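Local atomic coordinates of 2-dehydropantoate 2-reductase (Porphyromonas gingivalis, PDB entry 2QYT), a protein that probably catalyses the NADPH-dependent reduction of ketopantoate to pantoic acid, a step in pantothenate biosynthesis. Residues G17-Y22 with L88-D93; A101-M106 with E124-Y129; I113-L116 with D121-E124; V134-C139 with E169-E174; E159-G164 with E179-A184. All blocks are in the same frame, centred on the assembly; numbering follows the deposited sequence.

Contact 1: residues G17-Y22 with L88-D93; sequences GGVGGY and LFCTKD. With EDO (1,2-ethanediol), chain G; SO4 (sulfate ion), chain E; SO4 (sulfate ion), chain B.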
# COMPACT_ATOMS: atom_id res chain seq x y z
N GLY A 17 0.63 5.37 9.91
CA GLY A 17 1.17 4.17 10.53
C GLY A 17 2.53 3.92 9.87
O GLY A 17 3.18 4.88 9.36
N GLY A 18 2.97 2.66 9.83
CA GLY A 18 4.29 2.38 9.31
C GLY A 18 4.53 2.91 7.91
O GLY A 18 5.54 3.55 7.63
N VAL A 19 3.55 2.70 7.03
CA VAL A 19 3.70 3.04 5.61
C VAL A 19 3.54 4.57 5.41
O VAL A 19 4.42 5.23 4.88
CB VAL A 19 2.69 2.23 4.73
CG1 VAL A 19 2.62 2.82 3.27
CG2 VAL A 19 3.03 0.70 4.78
N GLY A 20 2.45 5.14 5.89
CA GLY A 20 2.28 6.60 5.73
C GLY A 20 3.30 7.38 6.52
O GLY A 20 3.77 8.43 6.08
N GLY A 21 3.66 6.89 7.70
CA GLY A 21 4.59 7.61 8.55
C GLY A 21 5.99 7.60 7.98
O GLY A 21 6.69 8.66 7.94
N TYR A 22 6.44 6.43 7.52
CA TYR A 22 7.70 6.38 6.85
C TYR A 22 7.77 7.22 5.56
O TYR A 22 8.72 7.96 5.37
CB TYR A 22 8.12 4.93 6.52
CG TYR A 22 9.46 4.95 5.87
CD1 TYR A 22 10.62 5.13 6.64
CD2 TYR A 22 9.59 4.91 4.47
CE1 TYR A 22 11.88 5.17 6.07
CE2 TYR A 22 10.87 4.96 3.86
CZ TYR A 22 12.01 5.08 4.69
OH TYR A 22 13.28 5.12 4.16
N LEU A 88 -1.47 10.50 -0.49
CA LEU A 88 -1.03 9.12 -0.21
C LEU A 88 -1.99 8.57 0.84
O LEU A 88 -2.08 9.09 1.97
CB LEU A 88 0.41 9.19 0.36
CG LEU A 88 1.59 9.01 -0.57
CD1 LEU A 88 1.48 9.65 -1.91
CD2 LEU A 88 2.95 9.33 0.15
N PHE A 89 -2.77 7.58 0.43
CA PHE A 89 -3.88 7.07 1.23
C PHE A 89 -3.33 5.82 1.90
O PHE A 89 -3.07 4.83 1.25
CB PHE A 89 -5.09 6.79 0.31
CG PHE A 89 -6.35 6.40 1.05
CD1 PHE A 89 -7.23 7.38 1.53
CD2 PHE A 89 -6.65 5.05 1.27
CE1 PHE A 89 -8.40 7.03 2.21
CE2 PHE A 89 -7.84 4.66 1.98
CZ PHE A 89 -8.71 5.67 2.43
N CYS A 90 -3.15 5.88 3.22
CA CYS A 90 -2.40 4.91 4.00
C CYS A 90 -3.12 4.48 5.26
O CYS A 90 -2.50 4.08 6.24
CB CYS A 90 -1.01 5.48 4.34
SG CYS A 90 -0.07 6.02 2.87
N THR A 91 -4.44 4.54 5.27
CA THR A 91 -5.15 4.08 6.47
C THR A 91 -5.76 2.70 6.21
O THR A 91 -6.24 2.43 5.12
CB THR A 91 -6.27 5.07 6.91
OG1 THR A 91 -6.96 4.51 8.03
CG2 THR A 91 -7.27 5.25 5.83
N LYS A 92 -5.75 1.82 7.19
CA LYS A 92 -6.55 0.60 7.07
C LYS A 92 -7.87 0.71 7.83
O LYS A 92 -8.64 -0.26 7.90
CB LYS A 92 -5.78 -0.66 7.49
CG LYS A 92 -5.22 -0.68 8.93
CD LYS A 92 -4.83 -2.13 9.40
CE LYS A 92 -3.45 -2.62 8.86
NZ LYS A 92 -2.24 -2.46 9.80
N ASP A 93 -8.11 1.90 8.39
CA ASP A 93 -9.13 2.08 9.43
C ASP A 93 -10.55 2.30 8.89
O ASP A 93 -11.52 1.86 9.52
CB ASP A 93 -8.74 3.18 10.47
CG ASP A 93 -7.55 2.74 11.38
OD1 ASP A 93 -6.78 3.62 11.85
OD2 ASP A 93 -7.39 1.52 11.61
C1 EDO G . 0.19 2.76 6.90
O1 EDO G . 0.14 4.11 7.37
C2 EDO G . 0.28 1.76 8.06
O2 EDO G . 1.11 0.69 7.62
S SO4 E . -3.15 3.76 10.16
O1 SO4 E . -2.64 4.10 11.48
O2 SO4 E . -2.85 2.36 9.84
O3 SO4 E . -4.58 4.06 10.17
O4 SO4 E . -2.51 4.59 9.14
S SO4 B . 1.05 -0.12 11.32
O1 SO4 B . 1.97 -0.14 10.20
O2 SO4 B . 0.98 -1.51 11.79
O3 SO4 B . 1.48 0.77 12.39
O4 SO4 B . -0.25 0.33 10.87
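C90, the residue just after strand 86-89, meets the start of helix 18-33 at G20. C90 CB lies 3.7 Å from G20 CA. G20 has no side chain, and this lets the strand end come so close to the helix. C90 SG sits beside its own backbone N (chi1 -56°). From there the sulfur lies 3.7 Å from G20 CA and, more loosely, 4.2 Å from V19 CG1. The C90 carbonyl faces an ethanediol, probably from the crystallisation liquor: C90 O is 2.9 Å from its O1. The same O1 accepts from G17 N and from G20 N, the latter 2.9 Å away. T91 follows and turns away from the helix. Its OG1 accepts from D93 N at 2.9 Å, an ST turn, and donates to one sulfate. K92 reaches back with a bent chain, and its NZ ends 3.6 Å from O4 of a second sulfate. G18 N donates to O1 of this second sulfate at 3.0 Å. Amides at a helix start would favour such anions. G17 and G20 fit the GxGxxG pattern of a Rossmann fold. The ethanediol and sulfates are consistent with the dinucleotide-binding turn expected of an NADPH-dependent reductase.

Contact 2: residues A101-M106 with E124-Y129; sequences AEIRPM and ERMRTY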
# COMPACT_ATOMS: atom_id res chain seq x y z
N ALA A 101 -15.14 10.06 1.77
CA ALA A 101 -15.78 11.23 2.42
C ALA A 101 -14.80 12.12 3.23
O ALA A 101 -14.83 13.36 3.12
CB ALA A 101 -16.94 10.79 3.26
N GLU A 102 -13.89 11.48 3.97
CA GLU A 102 -12.95 12.15 4.86
C GLU A 102 -11.82 12.85 4.15
O GLU A 102 -11.30 13.83 4.64
CB GLU A 102 -12.32 11.16 5.84
CG GLU A 102 -13.33 10.22 6.47
CD GLU A 102 -13.80 10.68 7.81
OE1 GLU A 102 -13.35 11.75 8.25
OE2 GLU A 102 -14.63 9.96 8.43
N ILE A 103 -11.39 12.33 3.01
CA ILE A 103 -10.34 12.99 2.26
C ILE A 103 -10.86 14.04 1.24
O ILE A 103 -10.07 14.79 0.69
CB ILE A 103 -9.38 11.95 1.55
CG1 ILE A 103 -10.09 11.28 0.37
CG2 ILE A 103 -8.80 10.93 2.58
CD1 ILE A 103 -9.17 10.35 -0.48
N ARG A 104 -12.16 14.05 0.95
CA ARG A 104 -12.72 15.00 -0.03
C ARG A 104 -12.27 16.48 0.14
O ARG A 104 -11.97 17.17 -0.87
CB ARG A 104 -14.26 14.92 -0.12
CG ARG A 104 -14.77 13.81 -1.04
CD ARG A 104 -16.26 13.96 -1.37
NE ARG A 104 -16.73 12.86 -2.22
CZ ARG A 104 -16.56 12.84 -3.54
NH1 ARG A 104 -17.02 11.84 -4.26
NH2 ARG A 104 -15.91 13.84 -4.14
N PRO A 105 -12.24 17.00 1.39
CA PRO A 105 -11.72 18.37 1.52
C PRO A 105 -10.30 18.58 0.99
O PRO A 105 -9.90 19.71 0.80
CB PRO A 105 -11.80 18.64 3.03
CG PRO A 105 -12.89 17.78 3.52
CD PRO A 105 -12.70 16.48 2.68
N MSE A 106 -9.55 17.51 0.74
CA MSE A 106 -8.24 17.68 0.17
C MSE A 106 -8.19 17.51 -1.35
O MSE A 106 -7.14 17.66 -1.94
CB MSE A 106 -7.20 16.77 0.86
CG MSE A 106 -7.07 17.10 2.37
SE MSE A 106 -5.75 16.03 3.25
CE MSE A 106 -6.60 14.26 3.00
N GLU A 124 -9.70 0.34 -7.81
CA GLU A 124 -10.99 0.18 -8.42
C GLU A 124 -12.11 0.64 -7.48
O GLU A 124 -13.05 1.34 -7.91
CB GLU A 124 -11.23 -1.27 -8.83
CG GLU A 124 -10.49 -1.68 -10.11
CD GLU A 124 -9.00 -1.93 -9.89
OE1 GLU A 124 -8.26 -1.88 -10.90
OE2 GLU A 124 -8.55 -2.16 -8.74
N ARG A 125 -12.02 0.20 -6.23
CA ARG A 125 -12.98 0.52 -5.19
C ARG A 125 -13.08 2.05 -5.03
O ARG A 125 -14.16 2.63 -5.17
CB ARG A 125 -12.60 -0.20 -3.89
CG ARG A 125 -12.77 -1.76 -3.98
CD ARG A 125 -12.37 -2.50 -2.68
NE ARG A 125 -13.08 -2.01 -1.49
CZ ARG A 125 -14.41 -2.01 -1.33
NH1 ARG A 125 -15.20 -2.44 -2.31
NH2 ARG A 125 -14.96 -1.55 -0.20
N MSE A 126 -11.93 2.68 -4.81
CA MSE A 126 -11.85 4.12 -4.64
C MSE A 126 -12.27 4.92 -5.88
O MSE A 126 -12.70 6.06 -5.76
CB MSE A 126 -10.44 4.50 -4.22
CG MSE A 126 -10.11 4.02 -2.85
SE MSE A 126 -8.64 4.98 -2.04
CE MSE A 126 -9.39 6.71 -2.20
N ARG A 127 -12.15 4.31 -7.06
CA ARG A 127 -12.65 4.93 -8.28
C ARG A 127 -14.17 4.89 -8.45
O ARG A 127 -14.69 5.33 -9.49
CB ARG A 127 -12.02 4.29 -9.52
CG ARG A 127 -10.64 4.75 -9.75
CD ARG A 127 -10.02 4.04 -10.97
NE ARG A 127 -8.57 4.19 -10.94
CZ ARG A 127 -7.73 3.64 -11.81
NH1 ARG A 127 -8.18 2.91 -12.81
NH2 ARG A 127 -6.43 3.85 -11.67
N THR A 128 -14.89 4.33 -7.47
CA THR A 128 -16.34 4.23 -7.57
C THR A 128 -16.90 5.65 -7.61
O THR A 128 -17.69 5.97 -8.49
CB THR A 128 -16.93 3.39 -6.41
OG1 THR A 128 -16.53 2.04 -6.59
CG2 THR A 128 -18.41 3.41 -6.41
N TYR A 129 -16.46 6.50 -6.70
CA TYR A 129 -17.07 7.82 -6.61
C TYR A 129 -16.20 8.96 -7.11
O TYR A 129 -16.66 10.11 -7.12
CB TYR A 129 -17.53 8.14 -5.19
CG TYR A 129 -18.41 7.09 -4.54
CD1 TYR A 129 -19.76 6.97 -4.87
CD2 TYR A 129 -17.88 6.25 -3.57
CE1 TYR A 129 -20.56 6.04 -4.24
CE2 TYR A 129 -18.67 5.31 -2.95
CZ TYR A 129 -19.99 5.21 -3.27
OH TYR A 129 -20.73 4.23 -2.62
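I103 and M126, a selenomethionine, touch by their last carbons. I103 CD1 lies 4.0 Å from M126 CE, and the two side chains cross at about a right angle. I103 CG1 takes the crowded position between the backbone N and the carbonyl carbon (chi1 72°). Beyond it the chain is extended, which carries CD1 out toward M126. M126 starts with CG anti to its carbonyl carbon and bends at the last torsion (chi3 56°). The bend brings CE round to the isoleucine. Both residues are buried, and both also pack on I113 and F89.

The second part of the contact is exposed and polar. R104 runs extended from CG to NE and brings its guanidinium to the carbonyl of Y129. R104 NH1 makes a weak hydrogen bond to Y129 O at 3.4 Å. The carbonyl oxygen lies at the guanidinium edge, near its plane. The same NH1 is 3.8 Å from Y129 CB. The tyrosine ring leads away from the arginine, and its OH bonds to E97 instead. T128 CG2 sits over the centre of one ring face, 3.8 Å above the plane of Y129. T128 OG1 donates to R125 O at 2.8 Å, and R125 O also takes the T128 amide.

Helix 96-103 connects the parallel neighbours 86-89 and 111-115. This is the beta-alpha-beta crossover of a Rossmann fold, and here its helix meets the end of helix 122-126.

Contact 3: residues I113-L116 with D121-E124; sequences ILPL and DIAE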
# COMPACT_ATOMS: atom_id res chain seq x y z
N ILE A 113 -4.67 10.55 -6.13
CA ILE A 113 -4.71 9.79 -4.92
C ILE A 113 -4.03 8.47 -5.21
O ILE A 113 -4.31 7.83 -6.25
CB ILE A 113 -6.17 9.54 -4.46
CG1 ILE A 113 -6.92 10.87 -4.31
CG2 ILE A 113 -6.19 8.79 -3.16
CD1 ILE A 113 -8.39 10.70 -4.17
N LEU A 114 -3.12 8.10 -4.29
CA LEU A 114 -2.38 6.85 -4.30
C LEU A 114 -2.71 5.99 -3.07
O LEU A 114 -2.20 6.25 -1.99
CB LEU A 114 -0.87 7.14 -4.23
CG LEU A 114 -0.01 6.88 -5.46
CD1 LEU A 114 1.49 7.07 -5.20
CD2 LEU A 114 -0.31 5.45 -5.89
N PRO A 115 -3.54 4.95 -3.24
CA PRO A 115 -3.71 4.03 -2.14
C PRO A 115 -2.49 3.11 -2.08
O PRO A 115 -2.11 2.48 -3.09
CB PRO A 115 -4.98 3.23 -2.52
CG PRO A 115 -5.48 3.80 -3.83
CD PRO A 115 -4.31 4.53 -4.43
N LEU A 116 -1.85 3.03 -0.92
CA LEU A 116 -0.68 2.17 -0.78
C LEU A 116 -0.97 0.87 0.00
O LEU A 116 -0.07 0.08 0.29
CB LEU A 116 0.52 2.97 -0.23
CG LEU A 116 0.88 4.24 -1.04
CD1 LEU A 116 1.87 5.10 -0.29
CD2 LEU A 116 1.36 3.89 -2.50
N ASP A 121 -7.82 -4.77 -5.28
CA ASP A 121 -8.64 -3.87 -6.07
C ASP A 121 -8.98 -2.56 -5.35
O ASP A 121 -10.08 -2.04 -5.55
CB ASP A 121 -9.95 -4.60 -6.42
CG ASP A 121 -10.78 -4.90 -5.20
OD1 ASP A 121 -10.28 -4.76 -4.07
OD2 ASP A 121 -11.96 -5.27 -5.37
N ILE A 122 -8.07 -2.06 -4.53
CA ILE A 122 -8.29 -0.87 -3.74
C ILE A 122 -8.56 0.34 -4.65
O ILE A 122 -9.48 1.11 -4.38
CB ILE A 122 -7.10 -0.51 -2.80
CG1 ILE A 122 -6.74 -1.67 -1.86
CG2 ILE A 122 -7.45 0.77 -2.00
CD1 ILE A 122 -7.85 -2.08 -0.87
N ALA A 123 -7.76 0.47 -5.72
CA ALA A 123 -7.92 1.58 -6.67
C ALA A 123 -9.28 1.52 -7.40
O ALA A 123 -9.92 2.53 -7.59
CB ALA A 123 -6.78 1.56 -7.69
N GLU A 124 -9.70 0.34 -7.81
CA GLU A 124 -10.99 0.18 -8.42
C GLU A 124 -12.11 0.64 -7.48
O GLU A 124 -13.05 1.34 -7.91
CB GLU A 124 -11.23 -1.27 -8.83
CG GLU A 124 -10.49 -1.68 -10.11
CD GLU A 124 -9.00 -1.93 -9.89
OE1 GLU A 124 -8.26 -1.88 -10.90
OE2 GLU A 124 -8.55 -2.16 -8.74
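P115 and A123 are the closest backbone positions, with P115 CA 6.7 Å from A123 CA. Residues 113-115 end strand 111-115, the outermost strand of the parallel sheet on this side. Four residues separate L116 from D121, which stands at the N-cap of helix 122-126. Its side chain makes no capping bond. The first turn of the helix lies against the end of the strand that leads into it. The strand stays paired with its neighbour through backbone bonds of L114 and L116 to F89.

P115 points its ring carbons at the helix. P115 CB is 3.5 Å from I122 CG2, a close methyl contact. P115 CG lies 4.1 Å from I122 CG2, so one methyl serves two ring carbons. I122 holds CG2 anti to the backbone N, on the proline side. Its other branch, CG1, lies beside the backbone N (chi1 -56°) and leads away. The proline ring and the isoleucine run past each other in opposite directions. A123 adds its backbone: P115 CG is 4.4 Å from A123 CA. M126, one turn further along the helix, also packs on P115.

No hydrogen bond crosses between the two segments. The contact is held by carbon against carbon, and the proline brings no N-H that would need a partner. The fit is that of a rigid ring against a branched side chain, which would favour burial away from water.

Contact 4: residues V134-C139 with E169-E174; sequences VVWKGC and EQTDDE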
# COMPACT_ATOMS: atom_id res chain seq x y z
N VAL A 134 -8.28 10.52 -11.31
CA VAL A 134 -7.87 11.00 -9.96
C VAL A 134 -7.16 9.89 -9.15
O VAL A 134 -6.26 10.15 -8.38
CB VAL A 134 -9.11 11.57 -9.16
CG1 VAL A 134 -8.76 11.82 -7.70
CG2 VAL A 134 -9.64 12.86 -9.79
N VAL A 135 -7.56 8.65 -9.34
CA VAL A 135 -7.05 7.58 -8.47
C VAL A 135 -6.00 6.78 -9.24
O VAL A 135 -6.31 6.23 -10.27
CB VAL A 135 -8.22 6.69 -7.92
CG1 VAL A 135 -7.67 5.49 -7.10
CG2 VAL A 135 -9.24 7.53 -7.12
N TRP A 136 -4.76 6.77 -8.76
CA TRP A 136 -3.73 5.91 -9.31
C TRP A 136 -3.62 4.63 -8.47
O TRP A 136 -4.30 4.49 -7.49
CB TRP A 136 -2.40 6.65 -9.33
CG TRP A 136 -2.32 7.83 -10.31
CD1 TRP A 136 -3.17 8.12 -11.37
CD2 TRP A 136 -1.29 8.82 -10.34
NE1 TRP A 136 -2.71 9.22 -12.04
CE2 TRP A 136 -1.58 9.68 -11.42
CE3 TRP A 136 -0.16 9.06 -9.54
CZ2 TRP A 136 -0.77 10.80 -11.72
CZ3 TRP A 136 0.64 10.17 -9.84
CH2 TRP A 136 0.32 11.02 -10.92
N LYS A 137 -2.80 3.68 -8.90
CA LYS A 137 -2.59 2.42 -8.20
C LYS A 137 -1.20 2.44 -7.62
O LYS A 137 -0.29 3.02 -8.22
CB LYS A 137 -2.69 1.26 -9.18
CG LYS A 137 -4.00 1.23 -9.89
CD LYS A 137 -4.26 -0.05 -10.61
CE LYS A 137 -5.55 0.13 -11.39
NZ LYS A 137 -5.84 -1.02 -12.29
N GLY A 138 -1.03 1.83 -6.47
CA GLY A 138 0.29 1.76 -5.86
C GLY A 138 0.42 0.56 -4.95
O GLY A 138 -0.58 -0.02 -4.54
N CYS A 139 1.67 0.15 -4.70
CA CYS A 139 1.95 -0.80 -3.65
C CYS A 139 3.38 -0.65 -3.15
O CYS A 139 4.28 -0.23 -3.89
CB CYS A 139 1.69 -2.24 -4.12
SG CYS A 139 2.91 -2.85 -5.30
N GLU A 169 1.07 5.72 -21.65
CA GLU A 169 2.20 6.66 -21.57
C GLU A 169 2.11 7.47 -20.26
O GLU A 169 1.03 7.96 -19.86
CB GLU A 169 2.24 7.58 -22.81
CG GLU A 169 3.65 8.06 -23.24
CD GLU A 169 4.23 7.31 -24.46
OE1 GLU A 169 3.47 6.69 -25.26
OE2 GLU A 169 5.47 7.35 -24.65
N GLN A 170 3.26 7.59 -19.58
CA GLN A 170 3.29 8.22 -18.27
C GLN A 170 2.86 9.72 -18.39
O GLN A 170 3.20 10.41 -19.36
CB GLN A 170 4.65 7.97 -17.58
CG GLN A 170 5.52 6.92 -18.35
CD GLN A 170 5.98 5.67 -17.55
OE1 GLN A 170 7.16 5.29 -17.62
NE2 GLN A 170 5.05 5.00 -16.85
N THR A 171 2.04 10.18 -17.45
CA THR A 171 1.56 11.56 -17.52
C THR A 171 2.54 12.53 -16.84
O THR A 171 3.50 12.12 -16.19
CB THR A 171 0.13 11.71 -16.93
OG1 THR A 171 0.15 11.51 -15.51
CG2 THR A 171 -0.83 10.71 -17.56
N ASP A 172 2.30 13.82 -17.02
CA ASP A 172 3.12 14.85 -16.40
C ASP A 172 3.06 14.78 -14.89
O ASP A 172 4.09 14.93 -14.24
CB ASP A 172 2.68 16.24 -16.87
CG ASP A 172 3.01 16.49 -18.32
OD1 ASP A 172 3.86 15.73 -18.88
OD2 ASP A 172 2.41 17.44 -18.90
N ASP A 173 1.85 14.59 -14.34
CA ASP A 173 1.66 14.48 -12.89
C ASP A 173 2.42 13.26 -12.37
O ASP A 173 2.97 13.33 -11.28
CB ASP A 173 0.17 14.42 -12.48
CG ASP A 173 -0.50 15.82 -12.40
OD1 ASP A 173 0.18 16.87 -12.60
OD2 ASP A 173 -1.74 15.89 -12.13
N GLU A 174 2.48 12.19 -13.18
CA GLU A 174 3.19 10.94 -12.80
C GLU A 174 4.71 11.07 -12.77
O GLU A 174 5.35 10.66 -11.80
CB GLU A 174 2.88 9.83 -13.80
CG GLU A 174 1.87 8.88 -13.38
CD GLU A 174 1.71 7.80 -14.39
OE1 GLU A 174 1.97 6.64 -14.02
OE2 GLU A 174 1.32 8.08 -15.54
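W136 pushes the six-membered end of its indole against the first turn of helix 172-183. Its CG stands anti to the carbonyl carbon (chi1 -68°), which sends the indole toward the helix start. This is the tight part of the contact. E174 CG lies over one ring face, 3.8 Å from the centroid of the W136 six-membered ring. It is only 18° off the ring normal, so this is a CH-pi contact. D173 C lies at the ring edge, 3.4 Å from W136 CH2. E174 N is 3.3 Å from the same W136 CH2. D173 O lies in the ring plane. D173 CB packs 3.7 Å from W136 CH2.

A capping box fixes the helix start beside the ring. T171 N donates to E174 OE2 at 2.9 Å, meeting it on the anti side, 31° out of the carboxylate plane. The return bond from E174 N to T171 OG1 is weak, at 3.4 Å. E174 also bonds N190 through OE1 and S165 through OE2. Its carboxylate is thus held while its CG rests on the indole.

The looser side is toward solvent. T171 is partly exposed and touches the ring thinly, with OG1 4.0 Å from W136 CZ2. D172 is exposed and points away. The D173 carboxylate turns from the indole to a salt bridge with K112.

Around the contact, V134 and W136 bond through their backbones to I113 of strand 111-115. K137 then pairs with G164 of strand 158-164. W136 therefore lies where the parallel sheet, the mixed sheet and helix 172-183 come together.

Contact 5: residues E159-G164 with E179-A184; sequences ELFYFG and ELLTAA. With EDO (1,2-ethanediol), chain J.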
# COMPACT_ATOMS: atom_id res chain seq x y z
N GLU A 159 13.19 -0.61 1.25
CA GLU A 159 11.81 -0.36 0.83
C GLU A 159 11.69 -0.17 -0.69
O GLU A 159 12.65 0.22 -1.36
CB GLU A 159 11.15 0.76 1.64
CG GLU A 159 11.66 2.21 1.45
CD GLU A 159 11.46 2.81 0.05
OE1 GLU A 159 12.34 3.59 -0.35
OE2 GLU A 159 10.47 2.51 -0.66
N LEU A 160 10.50 -0.47 -1.21
CA LEU A 160 10.16 -0.32 -2.63
C LEU A 160 8.78 0.31 -2.66
O LEU A 160 7.95 -0.07 -1.88
CB LEU A 160 10.15 -1.69 -3.32
CG LEU A 160 11.53 -2.36 -3.39
CD1 LEU A 160 11.42 -3.85 -3.80
CD2 LEU A 160 12.45 -1.56 -4.34
N PHE A 161 8.58 1.29 -3.57
CA PHE A 161 7.36 2.06 -3.71
C PHE A 161 7.15 2.01 -5.22
O PHE A 161 7.97 2.52 -6.00
CB PHE A 161 7.63 3.49 -3.21
CG PHE A 161 6.43 4.43 -3.20
CD1 PHE A 161 5.94 4.96 -1.98
CD2 PHE A 161 5.85 4.88 -4.38
CE1 PHE A 161 4.87 5.87 -1.96
CE2 PHE A 161 4.76 5.78 -4.36
CZ PHE A 161 4.29 6.28 -3.15
N TYR A 162 6.06 1.35 -5.62
CA TYR A 162 5.61 1.33 -7.02
C TYR A 162 4.31 2.07 -7.19
O TYR A 162 3.44 1.99 -6.35
CB TYR A 162 5.40 -0.11 -7.49
CG TYR A 162 6.63 -0.93 -7.46
CD1 TYR A 162 7.51 -0.93 -8.54
CD2 TYR A 162 6.91 -1.75 -6.37
CE1 TYR A 162 8.67 -1.73 -8.52
CE2 TYR A 162 8.06 -2.56 -6.35
CZ TYR A 162 8.92 -2.53 -7.42
OH TYR A 162 10.05 -3.30 -7.41
N PHE A 163 4.15 2.77 -8.30
CA PHE A 163 2.87 3.47 -8.50
C PHE A 163 2.66 3.72 -9.97
O PHE A 163 3.60 3.56 -10.75
CB PHE A 163 2.83 4.79 -7.71
CG PHE A 163 3.50 5.92 -8.42
CD1 PHE A 163 2.74 6.83 -9.18
CD2 PHE A 163 4.89 6.05 -8.37
CE1 PHE A 163 3.36 7.89 -9.87
CE2 PHE A 163 5.53 7.09 -9.05
CZ PHE A 163 4.74 8.03 -9.80
N GLY A 164 1.45 4.11 -10.35
CA GLY A 164 1.16 4.45 -11.73
C GLY A 164 -0.29 4.60 -12.03
O GLY A 164 -1.13 4.13 -11.26
N GLU A 179 9.94 11.74 -9.99
CA GLU A 179 11.09 12.60 -9.69
C GLU A 179 11.10 13.13 -8.28
O GLU A 179 12.13 13.21 -7.62
CB GLU A 179 11.07 13.81 -10.64
CG GLU A 179 11.36 13.49 -12.08
CD GLU A 179 11.76 14.74 -12.87
OE1 GLU A 179 12.76 14.68 -13.61
OE2 GLU A 179 11.09 15.79 -12.75
N LEU A 180 9.92 13.51 -7.82
CA LEU A 180 9.78 14.04 -6.51
C LEU A 180 9.98 12.97 -5.39
O LEU A 180 10.62 13.22 -4.36
CB LEU A 180 8.40 14.67 -6.43
CG LEU A 180 8.02 15.45 -5.20
CD1 LEU A 180 6.91 16.39 -5.60
CD2 LEU A 180 7.53 14.39 -4.22
N LEU A 181 9.42 11.79 -5.59
CA LEU A 181 9.66 10.67 -4.68
C LEU A 181 11.14 10.26 -4.63
O LEU A 181 11.69 9.98 -3.57
CB LEU A 181 8.80 9.47 -5.10
CG LEU A 181 7.28 9.56 -4.91
CD1 LEU A 181 6.58 8.43 -5.65
CD2 LEU A 181 6.85 9.67 -3.43
N THR A 182 11.80 10.22 -5.77
CA THR A 182 13.18 9.75 -5.76
C THR A 182 14.16 10.85 -5.24
O THR A 182 15.18 10.54 -4.62
CB THR A 182 13.61 9.14 -7.13
OG1 THR A 182 14.26 10.12 -7.91
CG2 THR A 182 12.44 8.66 -7.95
N ALA A 183 13.84 12.12 -5.49
CA ALA A 183 14.53 13.25 -4.82
C ALA A 183 14.42 13.22 -3.28
O ALA A 183 15.26 13.75 -2.58
CB ALA A 183 14.04 14.59 -5.40
N ALA A 184 13.41 12.56 -2.76
CA ALA A 184 13.21 12.43 -1.34
C ALA A 184 13.86 11.17 -0.87
O ALA A 184 13.77 10.81 0.32
CB ALA A 184 11.67 12.41 -1.00
C1 EDO J . 16.12 2.40 1.54
O1 EDO J . 15.53 3.00 2.69
C2 EDO J . 15.28 2.66 0.32
O2 EDO J . 14.80 1.37 -0.07
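L181 packs against F161 and F163 in a buried, apolar contact of a helix on a sheet. The phenylalanines are two residues apart on strand 158-164, and both point at helix 172-183. L181 CD1 touches both rings: it is 3.5 Å from F161 CE2 and 3.8 Å from F163 CE2. It approaches each ring obliquely. The other methyl, L181 CD2, lies over one face of F161, 4.2 Å above the plane and offset toward the rim. The two phenylalanines reach the leucine by different torsions. F161 has CG anti to the backbone N (chi1 -176°), while F163 CG lies between the backbone N and the carbonyl carbon (chi1 83°).

The contact belongs to a beta-alpha-beta unit. Strand 158-164 leads into helix 172-183, which returns the chain to strand 188-189, a parallel neighbour of the first. F161 and F163 bond through their backbones to Y189 of that strand. Y23 of helix 18-33 meets F161 edge-to-face.

E159 lies earlier on the strand, two residues before F161, and binds an ethanediol, probably from the crystallisation liquor. E159 N donates to its O2 at 2.9 Å, and that O2 donates to E159 O at 2.8 Å. R187 NE also bonds to E159 O.

From the N terminus, contact 1 closes the first long loop and brings the glycine-rich turn to the end of strand 86-89. Contact 2 opens after it and joins helices 96-103 and 122-126. Contact 3 closes the short loop between strand 111-115 and helix 122-126. It nests inside the span of contact 2, and the two share E124. Contacts 1 and 3 reach adjacent strands of the parallel sheet. Contacts 4 and 5 come later and cross, because their segments alternate along the chain. Both use helix 172-183 and neighbouring strands of the mixed sheet. Backbone pairing ties contact 3 to contact 4. L114 and L116 pack on F161 of contact 5.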